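Local coordinates for protein 5-Carboxyvanillate Decarboxylase (Novosphingobium aromaticivorans, PDB 4QRN) that probably removes a carboxyl group from 5-carboxyvanillate as a manganese-dependent, non-oxidative decarboxylase of the amidohydrolase superfamily, at residues Y53-M56 against I57-G60; A125-L128 against A129-N133; M352-S355 against A356-K360; F363-N366 against A367-W370. One frame throughout, in Å; residues are numbered along the deposited sequence. Where two conformers were deposited one is given.

How the contacts relate
All four contacts are local, running along or into helices of an alpha/beta protein rich in helix. Contacts 1 and 2 lie on separate helices, 47-59 and 122-142, on the same side of the chain's centre, with nearest atoms about 6 Å apart. Contacts 3 and 4 share helix 356-370, one at its start and the other in its last turns; K360 O and T365 N, 3.0 Å apart, probably form a hydrogen bond between them. Contact 3 is the most superficial and relies on capping and a lysine ammonium. Contacts 1, 2 and 4 are partly buried: a water bridge marks the first, a threonine-to-carbonyl bond the second, an amide-carboxylate pair the fourth.

Contact 1: Y53-M56 against I57-G60; sequences YLRM and IRDG
The side chain of I57 packs tightly against the preceding turn: its CG1 lies 3.2 Å from Y53 O, the same carbonyl that accepts the I57 backbone N-H at 2.9 Å. M56 is buried, its side chain meeting M66 of helix 64-75, and both it and I57 touch A62, while the ring of Y53 turns toward W70 and its OH bonds to G115 O. The solvent side is looser. In one of its two conformers R58 bends at chi3 (-48°) and folds its guanidinium back over the turn, so that R55 CA sits over one face, near its rim, and R58 NH2 comes 3.8 Å from R55 CB. In that conformer the R55 and R58 guanidinium planes stand nearly perpendicular, 77° apart. R55 reaches toward D59 without touching its carboxylate; a water in the plane of the R55 guanidinium joins them, accepting from R55 NE at 3.0 Å and donating to D59 OD2 at 2.6 Å. The other ends are held elsewhere, R55 NH1 in a salt bridge to E124 and D59 OD1 in a hydrogen bond to T61 OG1. G60 then turns to positive phi (82°), closing helix 47-59 with a Schellman motif.

Contact 2: A125-L128 against A129-N133; sequences ARTL and ATRAN
The guanidinium of R131 is the flat group nearest the preceding turn, and L128 CD2 approaches it obliquely. The turn belongs to helix 122-142, the connecting helix of the beta-alpha-beta unit formed with strands 106-111 and 147-149. T127 and R131, one turn apart, lie side by side and point the same way, with T127 CG2 3.9 Å from R131 CD. The R131 chain first runs close over the backbone, CG 3.4 Å from T127 O, and then bends at chi3 (70°), with the guanidinium bound through NE in a salt bridge to E48 of helix 47-59. Buried L128 faces the same helix, meeting E48, I49 and V52. On another side, A129 and T130 pack on W160 of helix 158-170, and R126 extends away from the turn to salt bridges with D123 and D157. A129 CB lies 3.3 Å from A125 O, an ordinary approach along a helix. The successive backbone bonds are regular, but the one ending at R126 O is doubled. T130 turns its hydroxyl back toward the preceding turn, with OG1 beside its own backbone N (chi1 -65°). T130 N and T130 OG1 reach the carbonyl from opposite faces of its plane, and R126 O accepts both, at 2.9 Å from the amide nitrogen and 2.8 Å from the hydroxyl oxygen.

Contact 3: M352-S355 against A356-K360; sequences MDMS and AQTKK
S355 and T358 meet through their hydroxyls where S355 takes the N-cap position of helix 356-370. The serine adopts a chi1 of 74°, which sets OG between its own backbone N and carbonyl carbon and turns it over the first turn of the helix. There S355 OG and T358 OG1 form a 2.9 Å hydrogen bond whose direction is left open, and S355 OG lies 3.0 Å from T358 N. T358 OG1 is also hydrogen-bonded to E328, which helps fix the threonine. The branched end of T358 divides its work: while OG1 meets the serine, CG2 packs 3.6 Å from M354 CG. M354 crosses T358 at about a right angle; its chain is extended as far as SD and bends only at chi3 (-69°), with SD also lying against the methyl. Both residues also touch Q323 of helix 316-326, which joins the helix start to that helix. Q357 folds back at chi2 (83°), bringing OE1 within 3.7 Å of S355 CB. K359 reaches the other way, back along the loop that leads in from helix 343-350. Its backbone N-H makes a nearly straight bond to S355 O, 2.8 Å. The side chain starts out extended, bends at chi3 and delivers its ammonium group to two backbone oxygens, D350 O and M352 O, and to a water that donates in turn to M354 O. M352 O is met in the carbonyl plane, on a lone pair, with K359 NZ 2.8 Å from M352 O.

Contact 4: F363-N366 against A367-W370; sequences FQTN and AEKW
Q364 and E368 extend from successive turns and bring amide and carboxylate together with their planes 80° apart. The main bond runs from Q364 NE2 to E368 OE1, 3.1 Å with an N-H...O angle of 161°; the acceptor lies in the amide plane, whereas the donor meets OE1 on its syn side but well out of the carboxylate plane. A second, weak bond reaches E368 OE2 at 3.2 Å, so NE2 straddles both oxygens. With the glutamine CG anti to the backbone N, Q364 CG lies 3.5 Å from E368 OE2, alongside the carboxylate. T365 flanks the pair, its CG2 3.6 Å from E368 OE1. W370 follows one turn after N366, and W370 CD1 lies 3.0 Å from N366 O; that oxygen accepts a nearly straight bond from W370 N. K369 CD rests 4.0 Å above one face of the indole, toward its rim. This final part of helix 356-370 is fastened through polar ends to the segments around it, Q364 OE1 to L36 N, N366 ND2 to V331 O and W370 NE1 to D329 O, while A367 packs on strands 38-44 and 331-332 and F363 touches helix 343-350.

Contact 1: Y53-M56 against I57-G60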
loop_
_atom_site.group_PDB
_atom_site.type_symbol
_atom_site.label_atom_id
_atom_site.label_comp_id
_atom_site.label_asym_id
_atom_site.label_seq_id
_atom_site.Cartn_x
_atom_site.Cartn_y
_atom_site.Cartn_z
ATOM N N TYR A 53 10.625 -18.810 18.956
ATOM C CA TYR A 53 11.089 -17.565 18.358
ATOM C C TYR A 53 12.303 -17.029 19.101
ATOM O O TYR A 53 13.277 -16.580 18.493
ATOM C CB TYR A 53 9.992 -16.511 18.397
ATOM C CG TYR A 53 8.702 -16.837 17.654
ATOM C CD1 TYR A 53 8.630 -17.840 16.670
ATOM C CD2 TYR A 53 7.557 -16.127 17.951
ATOM C CE1 TYR A 53 7.444 -18.104 15.999
ATOM C CE2 TYR A 53 6.369 -16.368 17.287
ATOM C CZ TYR A 53 6.316 -17.347 16.326
ATOM O OH TYR A 53 5.115 -17.559 15.687
ATOM N N LEU A 54 12.260 -17.054 20.431
ATOM C CA LEU A 54 13.401 -16.570 21.207
ATOM C C LEU A 54 14.657 -17.406 20.936
ATOM O O LEU A 54 15.760 -16.870 20.836
ATOM C CB LEU A 54 13.065 -16.559 22.702
ATOM C CG LEU A 54 12.082 -15.457 23.125
ATOM C CD1 LEU A 54 11.605 -15.674 24.559
ATOM C CD2 LEU A 54 12.671 -14.052 22.974
ATOM N N ARG A 55 14.488 -18.714 20.809
ATOM C CA ARG A 55 15.608 -19.591 20.483
ATOM C C ARG A 55 16.214 -19.221 19.131
ATOM O O ARG A 55 17.445 -19.181 18.986
ATOM C CB ARG A 55 15.124 -21.044 20.477
ATOM C CG ARG A 55 16.226 -22.072 20.295
ATOM C CD ARG A 55 15.616 -23.438 20.066
ATOM N NE ARG A 55 15.166 -23.603 18.688
ATOM C CZ ARG A 55 14.131 -24.345 18.315
ATOM N NH1 ARG A 55 13.353 -24.941 19.207
ATOM N NH2 ARG A 55 13.838 -24.477 17.030
ATOM N N MET A 56 15.363 -18.960 18.139
ATOM C CA MET A 56 15.827 -18.613 16.799
ATOM C C MET A 56 16.516 -17.260 16.791
ATOM O O MET A 56 17.500 -17.052 16.064
ATOM C CB MET A 56 14.633 -18.589 15.831
ATOM C CG MET A 56 14.061 -19.978 15.605
ATOM S SD MET A 56 12.602 -19.992 14.527
ATOM C CE MET A 56 13.252 -19.349 12.993
ATOM N N ILE A 57 16.027 -16.332 17.606
ATOM C CA ILE A 57 16.692 -15.043 17.727
ATOM C C ILE A 57 18.083 -15.235 18.353
ATOM O O ILE A 57 19.085 -14.697 17.859
ATOM C CB ILE A 57 15.829 -14.046 18.503
ATOM C CG1 ILE A 57 14.561 -13.722 17.688
ATOM C CG2 ILE A 57 16.621 -12.772 18.824
ATOM C CD1 ILE A 57 13.494 -12.998 18.496
ATOM N N ARG A 58 18.151 -16.037 19.416
ATOM C CA ARG A 58 19.416 -16.269 20.114
ATOM C C ARG A 58 20.429 -16.971 19.221
ATOM O O ARG A 58 21.630 -16.670 19.284
ATOM C CB ARG A 58 19.197 -17.131 21.357
ATOM C CG ARG A 58 18.529 -16.451 22.530
ATOM C CD ARG A 58 18.735 -17.260 23.818
ATOM N NE ARG A 58 18.442 -18.688 23.650
ATOM C CZ ARG A 58 17.252 -19.258 23.850
ATOM N NH1 ARG A 58 16.199 -18.536 24.228
ATOM N NH2 ARG A 58 17.116 -20.565 23.669
ATOM N N ASP A 59 19.968 -17.913 18.398
ATOM C CA ASP A 59 20.913 -18.708 17.610
ATOM C C ASP A 59 21.158 -18.162 16.203
ATOM O O ASP A 59 21.944 -18.732 15.455
ATOM C CB ASP A 59 20.580 -20.210 17.618
ATOM C CG ASP A 59 19.401 -20.578 16.763
ATOM O OD1 ASP A 59 18.922 -19.756 15.960
ATOM O OD2 ASP A 59 18.968 -21.744 16.876
ATOM N N GLY A 60 20.544 -17.033 15.873
ATOM C CA GLY A 60 20.797 -16.386 14.597
ATOM C C GLY A 60 20.038 -16.941 13.407
ATOM O O GLY A 60 20.286 -16.517 12.287
HETATM O O HOH W 1 16.598 -22.719 16.249
#

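Contact 2: A125-L128 against A129-N133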
loop_
_atom_site.group_PDB
_atom_site.type_symbol
_atom_site.label_atom_id
_atom_site.label_comp_id
_atom_site.label_asym_id
_atom_site.label_seq_id
_atom_site.Cartn_x
_atom_site.Cartn_y
_atom_site.Cartn_z
ATOM N N ALA A 125 7.779 -27.984 13.304
ATOM C CA ALA A 125 6.675 -27.155 12.839
ATOM C C ALA A 125 5.349 -27.913 12.894
ATOM O O ALA A 125 4.347 -27.389 13.408
ATOM C CB ALA A 125 6.951 -26.642 11.448
ATOM N N ARG A 126 5.327 -29.140 12.374
ATOM C CA ARG A 126 4.108 -29.932 12.408
ATOM C C ARG A 126 3.672 -30.214 13.843
ATOM O O ARG A 126 2.478 -30.146 14.170
ATOM C CB ARG A 126 4.295 -31.236 11.649
ATOM C CG ARG A 126 4.499 -31.040 10.142
ATOM C CD ARG A 126 4.592 -32.355 9.409
ATOM N NE ARG A 126 5.780 -33.097 9.800
ATOM C CZ ARG A 126 6.841 -33.325 9.027
ATOM N NH1 ARG A 126 6.910 -32.857 7.785
ATOM N NH2 ARG A 126 7.851 -34.019 9.516
ATOM N N THR A 127 4.621 -30.543 14.711
ATOM C CA THR A 127 4.288 -30.881 16.077
ATOM C C THR A 127 3.708 -29.691 16.828
ATOM O O THR A 127 2.699 -29.803 17.522
ATOM C CB THR A 127 5.534 -31.408 16.788
ATOM O OG1 THR A 127 5.935 -32.637 16.166
ATOM C CG2 THR A 127 5.277 -31.683 18.263
ATOM N N LEU A 128 4.342 -28.531 16.681
ATOM C CA LEU A 128 3.876 -27.360 17.406
ATOM C C LEU A 128 2.563 -26.835 16.839
ATOM O O LEU A 128 1.744 -26.329 17.586
ATOM C CB LEU A 128 4.947 -26.261 17.431
ATOM C CG LEU A 128 6.173 -26.631 18.278
ATOM C CD1 LEU A 128 7.164 -25.501 18.227
ATOM C CD2 LEU A 128 5.814 -26.983 19.732
ATOM N N ALA A 129 2.373 -26.931 15.530
ATOM C CA ALA A 129 1.083 -26.525 14.951
ATOM C C ALA A 129 -0.022 -27.458 15.446
ATOM O O ALA A 129 -1.121 -27.003 15.757
ATOM C CB ALA A 129 1.152 -26.547 13.438
ATOM N N THR A 130 0.253 -28.762 15.486
ATOM C CA THR A 130 -0.733 -29.721 15.989
ATOM C C THR A 130 -1.133 -29.363 17.415
ATOM O O THR A 130 -2.316 -29.333 17.743
ATOM C CB THR A 130 -0.155 -31.149 15.970
ATOM O OG1 THR A 130 0.070 -31.535 14.611
ATOM C CG2 THR A 130 -1.119 -32.131 16.652
ATOM N N ARG A 131 -0.135 -29.070 18.252
ATOM C CA ARG A 131 -0.394 -28.714 19.636
ATOM C C ARG A 131 -1.176 -27.403 19.751
ATOM O O ARG A 131 -2.104 -27.305 20.561
ATOM C CB ARG A 131 0.922 -28.657 20.430
ATOM C CG ARG A 131 1.520 -30.048 20.650
ATOM C CD ARG A 131 2.988 -29.973 20.960
ATOM N NE ARG A 131 3.272 -29.408 22.273
ATOM C CZ ARG A 131 3.268 -30.089 23.421
ATOM N NH1 ARG A 131 2.960 -31.382 23.451
ATOM N NH2 ARG A 131 3.564 -29.458 24.553
ATOM N N ALA A 132 -0.834 -26.408 18.938
ATOM C CA ALA A 132 -1.550 -25.139 18.988
ATOM C C ALA A 132 -2.996 -25.338 18.541
ATOM O O ALA A 132 -3.905 -24.732 19.101
ATOM C CB ALA A 132 -0.869 -24.093 18.099
ATOM N N ASN A 133 -3.209 -26.161 17.512
ATOM C CA ASN A 133 -4.555 -26.427 17.047
ATOM C C ASN A 133 -5.360 -27.164 18.115
ATOM O O ASN A 133 -6.529 -26.846 18.361
ATOM C CB ASN A 133 -4.500 -27.208 15.737
ATOM C CG ASN A 133 -4.122 -26.326 14.560
ATOM O OD1 ASN A 133 -4.322 -25.108 14.599
ATOM N ND2 ASN A 133 -3.608 -26.929 13.512
#

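Contact 3: M352-S355 against A356-K360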
loop_
_atom_site.group_PDB
_atom_site.type_symbol
_atom_site.label_atom_id
_atom_site.label_comp_id
_atom_site.label_asym_id
_atom_site.label_seq_id
_atom_site.Cartn_x
_atom_site.Cartn_y
_atom_site.Cartn_z
ATOM N N MET A 352 -21.730 4.561 13.976
ATOM C CA MET A 352 -21.546 5.033 12.606
ATOM C C MET A 352 -22.892 5.421 11.999
ATOM O O MET A 352 -23.938 4.865 12.331
ATOM C CB MET A 352 -20.902 3.961 11.738
ATOM C CG MET A 352 -19.467 3.691 12.134
ATOM S SD MET A 352 -18.556 2.661 10.939
ATOM C CE MET A 352 -19.218 1.021 11.270
ATOM N N ASP A 353 -22.840 6.371 11.063
ATOM C CA ASP A 353 -24.033 6.814 10.339
ATOM C C ASP A 353 -24.275 5.842 9.195
ATOM O O ASP A 353 -23.954 6.101 8.038
ATOM C CB ASP A 353 -23.864 8.242 9.853
ATOM C CG ASP A 353 -25.093 8.767 9.167
ATOM O OD1 ASP A 353 -26.163 8.152 9.275
ATOM O OD2 ASP A 353 -25.006 9.820 8.507
ATOM N N MET A 354 -24.840 4.700 9.579
ATOM C CA MET A 354 -24.990 3.538 8.740
ATOM C C MET A 354 -26.313 2.897 9.149
ATOM O O MET A 354 -26.643 2.867 10.331
ATOM C CB MET A 354 -23.777 2.647 9.035
ATOM C CG MET A 354 -23.678 1.415 8.264
ATOM S SD MET A 354 -22.181 0.492 8.697
ATOM C CE MET A 354 -20.838 1.467 8.088
ATOM N N SER A 355 -27.082 2.413 8.178
ATOM C CA SER A 355 -28.380 1.842 8.501
ATOM C C SER A 355 -28.247 0.671 9.469
ATOM O O SER A 355 -27.217 -0.011 9.517
ATOM C CB SER A 355 -29.091 1.363 7.246
ATOM O OG SER A 355 -28.520 0.162 6.761
ATOM N N ALA A 356 -29.304 0.425 10.223
ATOM C CA ALA A 356 -29.330 -0.724 11.120
ATOM C C ALA A 356 -29.073 -2.019 10.364
ATOM O O ALA A 356 -28.351 -2.899 10.832
ATOM C CB ALA A 356 -30.672 -0.773 11.868
ATOM N N GLN A 357 -29.651 -2.141 9.182
ATOM C CA GLN A 357 -29.492 -3.359 8.425
ATOM C C GLN A 357 -28.024 -3.554 8.006
ATOM O O GLN A 357 -27.475 -4.670 8.103
ATOM C CB GLN A 357 -30.406 -3.313 7.195
ATOM C CG GLN A 357 -31.892 -3.381 7.559
ATOM C CD GLN A 357 -32.563 -2.025 7.987
ATOM O OE1 GLN A 357 -31.948 -0.927 8.009
ATOM N NE2 GLN A 357 -33.847 -2.120 8.330
ATOM N N THR A 358 -27.379 -2.493 7.522
ATOM C CA THR A 358 -25.987 -2.597 7.114
ATOM C C THR A 358 -25.080 -2.837 8.318
ATOM O O THR A 358 -24.125 -3.626 8.245
ATOM C CB THR A 358 -25.588 -1.319 6.374
ATOM O OG1 THR A 358 -26.409 -1.172 5.205
ATOM C CG2 THR A 358 -24.087 -1.338 5.988
ATOM N N LYS A 359 -25.358 -2.137 9.416
ATOM C CA LYS A 359 -24.542 -2.284 10.610
ATOM C C LYS A 359 -24.602 -3.723 11.146
ATOM O O LYS A 359 -23.593 -4.260 11.620
ATOM C CB LYS A 359 -24.952 -1.225 11.641
ATOM C CG LYS A 359 -24.039 -1.098 12.849
ATOM C CD LYS A 359 -24.403 0.090 13.717
ATOM C CE LYS A 359 -24.002 1.426 13.114
ATOM N NZ LYS A 359 -24.711 2.555 13.808
ATOM N N LYS A 360 -25.783 -4.341 11.094
ATOM C CA LYS A 360 -25.921 -5.732 11.529
ATOM C C LYS A 360 -25.161 -6.699 10.617
ATOM O O LYS A 360 -24.585 -7.676 11.104
ATOM C CB LYS A 360 -27.408 -6.113 11.652
ATOM C CG LYS A 360 -27.622 -7.549 12.032
ATOM C CD LYS A 360 -29.088 -7.845 12.295
ATOM C CE LYS A 360 -29.260 -9.250 12.863
ATOM N NZ LYS A 360 -30.709 -9.593 13.094
HETATM O O HOH W 2 -27.314 2.015 12.964
#

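Contact 4: F363-N366 against A367-W370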
loop_
_atom_site.group_PDB
_atom_site.type_symbol
_atom_site.label_atom_id
_atom_site.label_comp_id
_atom_site.label_asym_id
_atom_site.label_seq_id
_atom_site.Cartn_x
_atom_site.Cartn_y
_atom_site.Cartn_z
ATOM N N PHE A 363 -21.349 -6.171 11.688
ATOM C CA PHE A 363 -20.953 -6.726 12.978
ATOM C C PHE A 363 -21.187 -8.216 13.134
ATOM O O PHE A 363 -20.483 -8.870 13.897
ATOM C CB PHE A 363 -21.682 -6.018 14.124
ATOM C CG PHE A 363 -20.975 -4.788 14.652
ATOM C CD1 PHE A 363 -19.820 -4.917 15.409
ATOM C CD2 PHE A 363 -21.509 -3.515 14.462
ATOM C CE1 PHE A 363 -19.216 -3.801 16.000
ATOM C CE2 PHE A 363 -20.887 -2.388 15.011
ATOM C CZ PHE A 363 -19.755 -2.548 15.792
ATOM N N GLN A 364 -22.237 -8.736 12.487
ATOM C CA GLN A 364 -22.735 -10.081 12.801
ATOM C C GLN A 364 -22.965 -10.958 11.588
ATOM O O GLN A 364 -22.381 -12.029 11.485
ATOM C CB GLN A 364 -24.046 -9.983 13.586
ATOM C CG GLN A 364 -24.616 -11.366 13.914
ATOM C CD GLN A 364 -26.018 -11.294 14.479
ATOM O OE1 GLN A 364 -26.430 -10.305 15.093
ATOM N NE2 GLN A 364 -26.793 -12.321 14.211
ATOM N N THR A 365 -23.892 -10.583 10.700
ATOM C CA THR A 365 -24.406 -11.605 9.796
ATOM C C THR A 365 -23.493 -11.907 8.621
ATOM O O THR A 365 -23.565 -13.018 8.086
ATOM C CB THR A 365 -25.843 -11.314 9.336
ATOM O OG1 THR A 365 -25.878 -10.083 8.628
ATOM C CG2 THR A 365 -26.786 -11.237 10.538
ATOM N N ASN A 366 -22.621 -10.982 8.223
ATOM C CA ASN A 366 -21.635 -11.354 7.221
ATOM C C ASN A 366 -20.713 -12.452 7.752
ATOM O O ASN A 366 -20.513 -13.460 7.085
ATOM C CB ASN A 366 -20.828 -10.144 6.779
ATOM C CG ASN A 366 -21.644 -9.141 5.946
ATOM O OD1 ASN A 366 -22.732 -9.444 5.438
ATOM N ND2 ASN A 366 -21.094 -7.944 5.794
ATOM N N ALA A 367 -20.202 -12.278 8.968
ATOM C CA ALA A 367 -19.348 -13.303 9.555
ATOM C C ALA A 367 -20.108 -14.621 9.687
ATOM O O ALA A 367 -19.556 -15.688 9.429
ATOM C CB ALA A 367 -18.847 -12.838 10.914
ATOM N N GLU A 368 -21.375 -14.568 10.097
ATOM C CA GLU A 368 -22.126 -15.820 10.241
ATOM C C GLU A 368 -22.212 -16.543 8.898
ATOM O O GLU A 368 -22.120 -17.773 8.859
ATOM C CB GLU A 368 -23.517 -15.546 10.795
ATOM C CG GLU A 368 -23.476 -15.174 12.260
ATOM C CD GLU A 368 -24.802 -14.780 12.860
ATOM O OE1 GLU A 368 -25.709 -14.295 12.153
ATOM O OE2 GLU A 368 -24.904 -14.899 14.098
ATOM N N LYS A 369 -22.380 -15.798 7.801
ATOM C CA LYS A 369 -22.426 -16.416 6.488
ATOM C C LYS A 369 -21.054 -16.954 6.071
ATOM O O LYS A 369 -20.929 -18.145 5.735
ATOM C CB LYS A 369 -22.920 -15.412 5.443
ATOM C CG LYS A 369 -22.853 -15.981 4.024
ATOM C CD LYS A 369 -23.473 -15.085 2.990
ATOM C CE LYS A 369 -23.313 -15.705 1.612
ATOM N NZ LYS A 369 -23.991 -14.905 0.551
ATOM N N TRP A 370 -20.034 -16.096 6.055
ATOM C CA TRP A 370 -18.783 -16.489 5.420
ATOM C C TRP A 370 -17.969 -17.492 6.231
ATOM O O TRP A 370 -17.195 -18.260 5.657
ATOM C CB TRP A 370 -17.934 -15.256 5.093
ATOM C CG TRP A 370 -18.644 -14.330 4.181
ATOM C CD1 TRP A 370 -19.027 -13.039 4.465
ATOM C CD2 TRP A 370 -19.128 -14.594 2.851
ATOM N NE1 TRP A 370 -19.689 -12.492 3.401
ATOM C CE2 TRP A 370 -19.769 -13.417 2.405
ATOM C CE3 TRP A 370 -19.042 -15.686 1.970
ATOM C CZ2 TRP A 370 -20.338 -13.307 1.143
ATOM C CZ3 TRP A 370 -19.615 -15.569 0.710
ATOM C CH2 TRP A 370 -20.255 -14.384 0.315
#